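PDB 2F2B: aquaporin aqpM from Methanothermobacter marburgensis str. Marburg, which forms a tetrameric membrane channel that lets water move in both directions along osmotic gradients and transiently raises the initial flux of glycerol. Local coordinates for residues D54-A57 with I58-F62; Q120-G123 with I124-T128; G228-V231 with G232-A236. All coordinates share one frame; numbering follows the deposited sequence.

Interaction 1. Residues D54-A57 with I58-F62; sequences DWVA and IGLAF
Val-56 and Leu-60, one turn apart on the second membrane-spanning helix of the aquaporin fold (52-73), lie side by side and point the same way, with Val-56 CG2 4.1 Å from Leu-60 CD1. The valine has CG2 trans to its own backbone N, which carries this methyl forward along the helix axis, while CG1 takes the confined place between the backbone N and the carbonyl carbon (chi1 74°). On another flank Ile-58 reaches back along the chain, and its CD1 approaches Trp-55 CE3 obliquely at 4.2 Å. The other branch of Ile-58 faces forward: CG2 lies in the plane of the Phe-62 ring and meets its edge, 4.0 Å from Phe-62 CE2. The isoleucine thus bridges two aromatic side chains. Beneath them run regular i to i+4 backbone bonds, the shortest being those from Gly-59 N to Trp-55 O and from Leu-60 N to Val-56 O, both 2.8 Å. The polar ends turn elsewhere: Trp-55 NE1 bonds to Asn-192 OD1, and Asp-54 OD1 takes the backbone N-H groups of Gly-47 and Gly-50, while Asp-54 OD2 accepts from Leu-52 N of a neighbouring subunit. Every touching residue is buried, and Val-56 and Leu-60 pack against Ala-57 and Phe-64 of another subunit, so this flank of the helix belongs to the tetramer interface. The side chains come closer to backbone oxygens than to one another: Ile-58 CG1 sits 3.3 Å from Asp-54 O, and Leu-60 CG rests 3.1 Å from Val-56 O.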
loop_
_atom_site.group_PDB
_atom_site.type_symbol
_atom_site.label_atom_id
_atom_site.label_comp_id
_atom_site.label_asym_id
_atom_site.label_seq_id
_atom_site.Cartn_x
_atom_site.Cartn_y
_atom_site.Cartn_z
ATOM N N ASP A 54 -11.246 -5.352 0.445
ATOM C CA ASP A 54 -11.890 -4.759 1.617
ATOM C C ASP A 54 -11.062 -5.053 2.860
ATOM O O ASP A 54 -10.917 -4.206 3.739
ATOM C CB ASP A 54 -13.290 -5.345 1.827
ATOM C CG ASP A 54 -14.338 -4.706 0.939
ATOM O OD1 ASP A 54 -15.417 -5.322 0.773
ATOM O OD2 ASP A 54 -14.097 -3.594 0.422
ATOM N N TRP A 55 -10.533 -6.269 2.936
ATOM C CA TRP A 55 -9.737 -6.666 4.083
ATOM C C TRP A 55 -8.389 -5.968 4.159
ATOM O O TRP A 55 -7.956 -5.595 5.246
ATOM C CB TRP A 55 -9.559 -8.186 4.109
ATOM C CG TRP A 55 -10.735 -8.884 4.747
ATOM C CD1 TRP A 55 -11.589 -9.774 4.157
ATOM C CD2 TRP A 55 -11.183 -8.737 6.101
ATOM N NE1 TRP A 55 -12.539 -10.191 5.061
ATOM C CE2 TRP A 55 -12.312 -9.570 6.262
ATOM C CE3 TRP A 55 -10.738 -7.980 7.194
ATOM C CZ2 TRP A 55 -13.005 -9.669 7.475
ATOM C CZ3 TRP A 55 -11.429 -8.076 8.399
ATOM C CH2 TRP A 55 -12.551 -8.918 8.528
ATOM N N VAL A 56 -7.718 -5.775 3.026
ATOM C CA VAL A 56 -6.431 -5.080 3.093
ATOM C C VAL A 56 -6.679 -3.594 3.376
ATOM O O VAL A 56 -5.843 -2.921 3.987
ATOM C CB VAL A 56 -5.588 -5.269 1.796
ATOM C CG1 VAL A 56 -6.151 -4.443 0.656
ATOM C CG2 VAL A 56 -4.125 -4.914 2.075
ATOM N N ALA A 57 -7.832 -3.080 2.947
ATOM C CA ALA A 57 -8.168 -1.680 3.207
ATOM C C ALA A 57 -8.365 -1.496 4.714
ATOM O O ALA A 57 -7.862 -0.535 5.301
ATOM C CB ALA A 57 -9.442 -1.284 2.449
ATOM N N ILE A 58 -9.098 -2.412 5.345
ATOM C CA ILE A 58 -9.302 -2.330 6.790
ATOM C C ILE A 58 -7.944 -2.518 7.463
ATOM O O ILE A 58 -7.590 -1.787 8.391
ATOM C CB ILE A 58 -10.293 -3.420 7.285
ATOM C CG1 ILE A 58 -11.700 -3.093 6.768
ATOM C CG2 ILE A 58 -10.272 -3.500 8.817
ATOM C CD1 ILE A 58 -12.697 -4.241 6.890
ATOM N N GLY A 59 -7.176 -3.490 6.980
ATOM C CA GLY A 59 -5.859 -3.730 7.547
ATOM C C GLY A 59 -4.983 -2.486 7.506
ATOM O O GLY A 59 -4.257 -2.193 8.462
ATOM N N LEU A 60 -5.050 -1.743 6.407
ATOM C CA LEU A 60 -4.244 -0.533 6.272
ATOM C C LEU A 60 -4.788 0.629 7.097
ATOM O O LEU A 60 -4.024 1.488 7.535
ATOM C CB LEU A 60 -4.120 -0.146 4.792
ATOM C CG LEU A 60 -3.292 -1.152 3.976
ATOM C CD1 LEU A 60 -3.446 -0.879 2.486
ATOM C CD2 LEU A 60 -1.820 -1.063 4.395
ATOM N N ALA A 61 -6.103 0.676 7.306
ATOM C CA ALA A 61 -6.660 1.743 8.131
ATOM C C ALA A 61 -6.045 1.553 9.523
ATOM O O ALA A 61 -5.687 2.519 10.200
ATOM C CB ALA A 61 -8.188 1.638 8.190
ATOM N N PHE A 62 -5.910 0.294 9.933
ATOM C CA PHE A 62 -5.300 -0.035 11.220
ATOM C C PHE A 62 -3.806 0.262 11.150
ATOM O O PHE A 62 -3.261 0.970 11.995
ATOM C CB PHE A 62 -5.466 -1.526 11.531
ATOM C CG PHE A 62 -6.678 -1.855 12.345
ATOM C CD1 PHE A 62 -6.669 -1.696 13.728
ATOM C CD2 PHE A 62 -7.824 -2.356 11.734
ATOM C CE1 PHE A 62 -7.789 -2.034 14.492
ATOM C CE2 PHE A 62 -8.944 -2.696 12.490
ATOM C CZ PHE A 62 -8.923 -2.535 13.870
#

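Interaction 2. Residues Q120-G123 with I124-T128; sequences QCAG and IGAAT
Ala-126 N approaches the flat carbonyl group of Gly-123 from above, 42° out of its plane, and bonds to Gly-123 O at 3.0 Å without lying on a lone pair. The C=O...N angle of 133° shows the bend of this approach, although the N-H itself points well at the oxygen. Ala-126 CB comes to the same oxygen at 3.3 Å, so Gly-123 O is met by both the N-H and the methyl of one residue. The bond spans three residues and closes a type I-like turn through Ile-124 and Gly-125, which carries the chain from the end of helix 100-122 into the short helix 125-128. Gly-123 makes the break possible: it leaves the helical conformation with a positive phi of 100°, and at its backbone angles a CB would be pressed against the carbonyl oxygen of the residue before. Reversal of the chain also brings two methyls together, Ala-122 CB and Ala-126 CB, at 3.7 Å. Ile-124 O continues the pattern by accepting two backbone bonds, from Ala-127 N at 2.9 Å and from Thr-128 N at 3.1 Å, with a weak third contribution from Thr-128 OG1 at 3.4 Å. Ile-124 itself lies on the surface. Ala-126 is fastened further by backbone bonding to Leu-132. Its methyl packs on Phe-118 of helix 100-122 and Met-31 of helix 4-33, and Ala-127 leans on Asp-210 and Ala-214 of helix 200-214, while Ala-122 touches Ile-193 of a neighbouring subunit.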
loop_
_atom_site.group_PDB
_atom_site.type_symbol
_atom_site.label_atom_id
_atom_site.label_comp_id
_atom_site.label_asym_id
_atom_site.label_seq_id
_atom_site.Cartn_x
_atom_site.Cartn_y
_atom_site.Cartn_z
ATOM N N GLN A 120 -20.178 8.364 17.739
ATOM C CA GLN A 120 -20.788 9.690 17.683
ATOM C C GLN A 120 -20.640 10.309 16.293
ATOM O O GLN A 120 -21.555 10.972 15.807
ATOM C CB GLN A 120 -20.159 10.612 18.731
ATOM C CG GLN A 120 -20.331 10.119 20.155
ATOM C CD GLN A 120 -21.787 9.923 20.526
ATOM O OE1 GLN A 120 -22.159 8.899 21.100
ATOM N NE2 GLN A 120 -22.619 10.903 20.204
ATOM N N CYS A 121 -19.490 10.084 15.659
ATOM C CA CYS A 121 -19.220 10.618 14.319
ATOM C C CYS A 121 -19.988 9.910 13.209
ATOM O O CYS A 121 -20.561 10.553 12.329
ATOM C CB CYS A 121 -17.727 10.504 13.970
ATOM S SG CYS A 121 -16.595 11.518 14.920
ATOM N N ALA A 122 -19.973 8.581 13.246
ATOM C CA ALA A 122 -20.609 7.770 12.216
ATOM C C ALA A 122 -22.106 7.541 12.361
ATOM O O ALA A 122 -22.781 7.246 11.379
ATOM C CB ALA A 122 -19.894 6.422 12.117
ATOM N N GLY A 123 -22.620 7.668 13.579
ATOM C CA GLY A 123 -24.038 7.445 13.798
ATOM C C GLY A 123 -24.291 6.064 14.374
ATOM O O GLY A 123 -23.416 5.197 14.341
ATOM N N ILE A 124 -25.498 5.851 14.889
ATOM C CA ILE A 124 -25.854 4.574 15.499
ATOM C C ILE A 124 -25.631 3.364 14.590
ATOM O O ILE A 124 -25.349 2.265 15.072
ATOM C CB ILE A 124 -27.329 4.584 15.978
ATOM C CG1 ILE A 124 -27.601 3.349 16.842
ATOM C CG2 ILE A 124 -28.268 4.620 14.785
ATOM C CD1 ILE A 124 -26.783 3.309 18.126
ATOM N N GLY A 125 -25.744 3.566 13.280
ATOM C CA GLY A 125 -25.541 2.474 12.341
ATOM C C GLY A 125 -24.160 1.840 12.423
ATOM O O GLY A 125 -23.974 0.680 12.045
ATOM N N ALA A 126 -23.184 2.592 12.919
ATOM C CA ALA A 126 -21.826 2.069 13.044
ATOM C C ALA A 126 -21.819 0.881 14.000
ATOM O O ALA A 126 -20.956 0.007 13.917
ATOM C CB ALA A 126 -20.891 3.157 13.553
ATOM N N ALA A 127 -22.791 0.853 14.909
ATOM C CA ALA A 127 -22.896 -0.226 15.879
ATOM C C ALA A 127 -23.952 -1.257 15.484
ATOM O O ALA A 127 -23.687 -2.457 15.508
ATOM C CB ALA A 127 -23.211 0.346 17.263
ATOM N N THR A 128 -25.141 -0.793 15.109
ATOM C CA THR A 128 -26.222 -1.705 14.742
ATOM C C THR A 128 -25.986 -2.450 13.433
ATOM O O THR A 128 -26.471 -3.565 13.255
ATOM C CB THR A 128 -27.588 -0.969 14.672
ATOM O OG1 THR A 128 -27.532 0.086 13.704
ATOM C CG2 THR A 128 -27.943 -0.389 16.033
#

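Interaction 3. Residues G228-V231 with G232-A236; sequences GPIV and GAVLA
Val-231 holds CG1 opposite its backbone N across the CA-CB bond (chi1 170°), which sends that methyl along the helix toward Leu-235. The leucine, with CG opposite its carbonyl carbon (chi1 -71°) and an extended second torsion, folds back over the preceding turn, and Val-231 CG1 and Leu-235 CD1 meet at 3.7 Å. The two side chains run alongside each other on the surface of a membrane-spanning helix. Packing onto the backbone is close as well, since Leu-235 CG lies 3.1 Å from Val-231 O. A quarter-turn away Ile-230 and Val-234 make a looser pair, CG2 to CG2 at 4.4 Å, while Val-234 CG2 also rests 3.3 Å from Ile-230 O. Four i to i+4 bonds run beneath, among them Val-234 N to Ile-230 O at 3.0 Å. Upstream the helix kinks at Pro-229, whose ring nitrogen has no N-H to offer the turn before. This part of helix 224-243 packs on helix 143-166, where Pro-229 touches Glu-150 and Thr-154, and on the pore-forming half-helix 83-91, where Pro-229 meets Ala-84 of the first NPA motif and Ile-230 and Val-234 lie on Ile-87.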
loop_
_atom_site.group_PDB
_atom_site.type_symbol
_atom_site.label_atom_id
_atom_site.label_comp_id
_atom_site.label_asym_id
_atom_site.label_seq_id
_atom_site.Cartn_x
_atom_site.Cartn_y
_atom_site.Cartn_z
ATOM N N GLY A 228 -5.463 -15.570 23.612
ATOM C CA GLY A 228 -4.783 -15.722 22.335
ATOM C C GLY A 228 -3.631 -14.752 22.130
ATOM O O GLY A 228 -2.485 -15.170 21.919
ATOM N N PRO A 229 -3.901 -13.440 22.176
ATOM C CA PRO A 229 -2.842 -12.443 21.987
ATOM C C PRO A 229 -1.728 -12.521 23.029
ATOM O O PRO A 229 -0.547 -12.443 22.693
ATOM C CB PRO A 229 -3.606 -11.120 22.044
ATOM C CG PRO A 229 -4.937 -11.491 21.443
ATOM C CD PRO A 229 -5.231 -12.806 22.140
ATOM N N ILE A 230 -2.093 -12.679 24.295
ATOM C CA ILE A 230 -1.073 -12.747 25.331
ATOM C C ILE A 230 -0.163 -13.960 25.149
ATOM O O ILE A 230 1.056 -13.847 25.270
ATOM C CB ILE A 230 -1.713 -12.756 26.742
ATOM C CG1 ILE A 230 -2.386 -11.403 26.999
ATOM C CG2 ILE A 230 -0.651 -13.016 27.803
ATOM C CD1 ILE A 230 -3.120 -11.305 28.331
ATOM N N VAL A 231 -0.746 -15.114 24.838
ATOM C CA VAL A 231 0.050 -16.322 24.632
ATOM C C VAL A 231 0.969 -16.156 23.421
ATOM O O VAL A 231 2.158 -16.474 23.481
ATOM C CB VAL A 231 -0.854 -17.555 24.422
ATOM C CG1 VAL A 231 -0.025 -18.743 23.955
ATOM C CG2 VAL A 231 -1.575 -17.890 25.729
ATOM N N GLY A 232 0.413 -15.661 22.319
ATOM C CA GLY A 232 1.220 -15.463 21.129
ATOM C C GLY A 232 2.359 -14.486 21.365
ATOM O O GLY A 232 3.484 -14.721 20.928
ATOM N N ALA A 233 2.075 -13.389 22.060
ATOM C CA ALA A 233 3.097 -12.383 22.328
ATOM C C ALA A 233 4.228 -12.918 23.204
ATOM O O ALA A 233 5.402 -12.723 22.898
ATOM C CB ALA A 233 2.467 -11.151 22.985
ATOM N N VAL A 234 3.880 -13.587 24.297
ATOM C CA VAL A 234 4.907 -14.119 25.179
ATOM C C VAL A 234 5.725 -15.193 24.468
ATOM O O VAL A 234 6.948 -15.222 24.584
ATOM C CB VAL A 234 4.288 -14.684 26.477
ATOM C CG1 VAL A 234 5.359 -15.379 27.311
ATOM C CG2 VAL A 234 3.671 -13.544 27.280
ATOM N N LEU A 235 5.056 -16.065 23.718
ATOM C CA LEU A 235 5.765 -17.110 22.985
ATOM C C LEU A 235 6.770 -16.497 22.009
ATOM O O LEU A 235 7.883 -17.000 21.859
ATOM C CB LEU A 235 4.780 -18.001 22.217
ATOM C CG LEU A 235 3.900 -18.950 23.039
ATOM C CD1 LEU A 235 2.983 -19.736 22.108
ATOM C CD2 LEU A 235 4.778 -19.903 23.841
ATOM N N ALA A 236 6.378 -15.407 21.351
ATOM C CA ALA A 236 7.254 -14.731 20.392
ATOM C C ALA A 236 8.435 -14.065 21.090
ATOM O O ALA A 236 9.573 -14.142 20.619
ATOM C CB ALA A 236 6.458 -13.683 19.599
#

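Overall arrangement
The three contacts follow one another along the chain and do not touch. Interactions 1 and 2 have centres 19 Å apart, with nearest atoms about 12 Å apart, and both reach a second subunit; they therefore belong to the tetramer-facing part of the monomer. Interaction 3 lies across the chain's centre from each of them, its centre 23 Å from that of interaction 1 and 32 Å from that of interaction 2, and no other subunit of the assembly touches it. It is tied instead to the pore-forming segment through Ala-84 of the first NPA motif, whereas interaction 2 packs on the other short pore helix, 200-214, which begins within the second NPA motif.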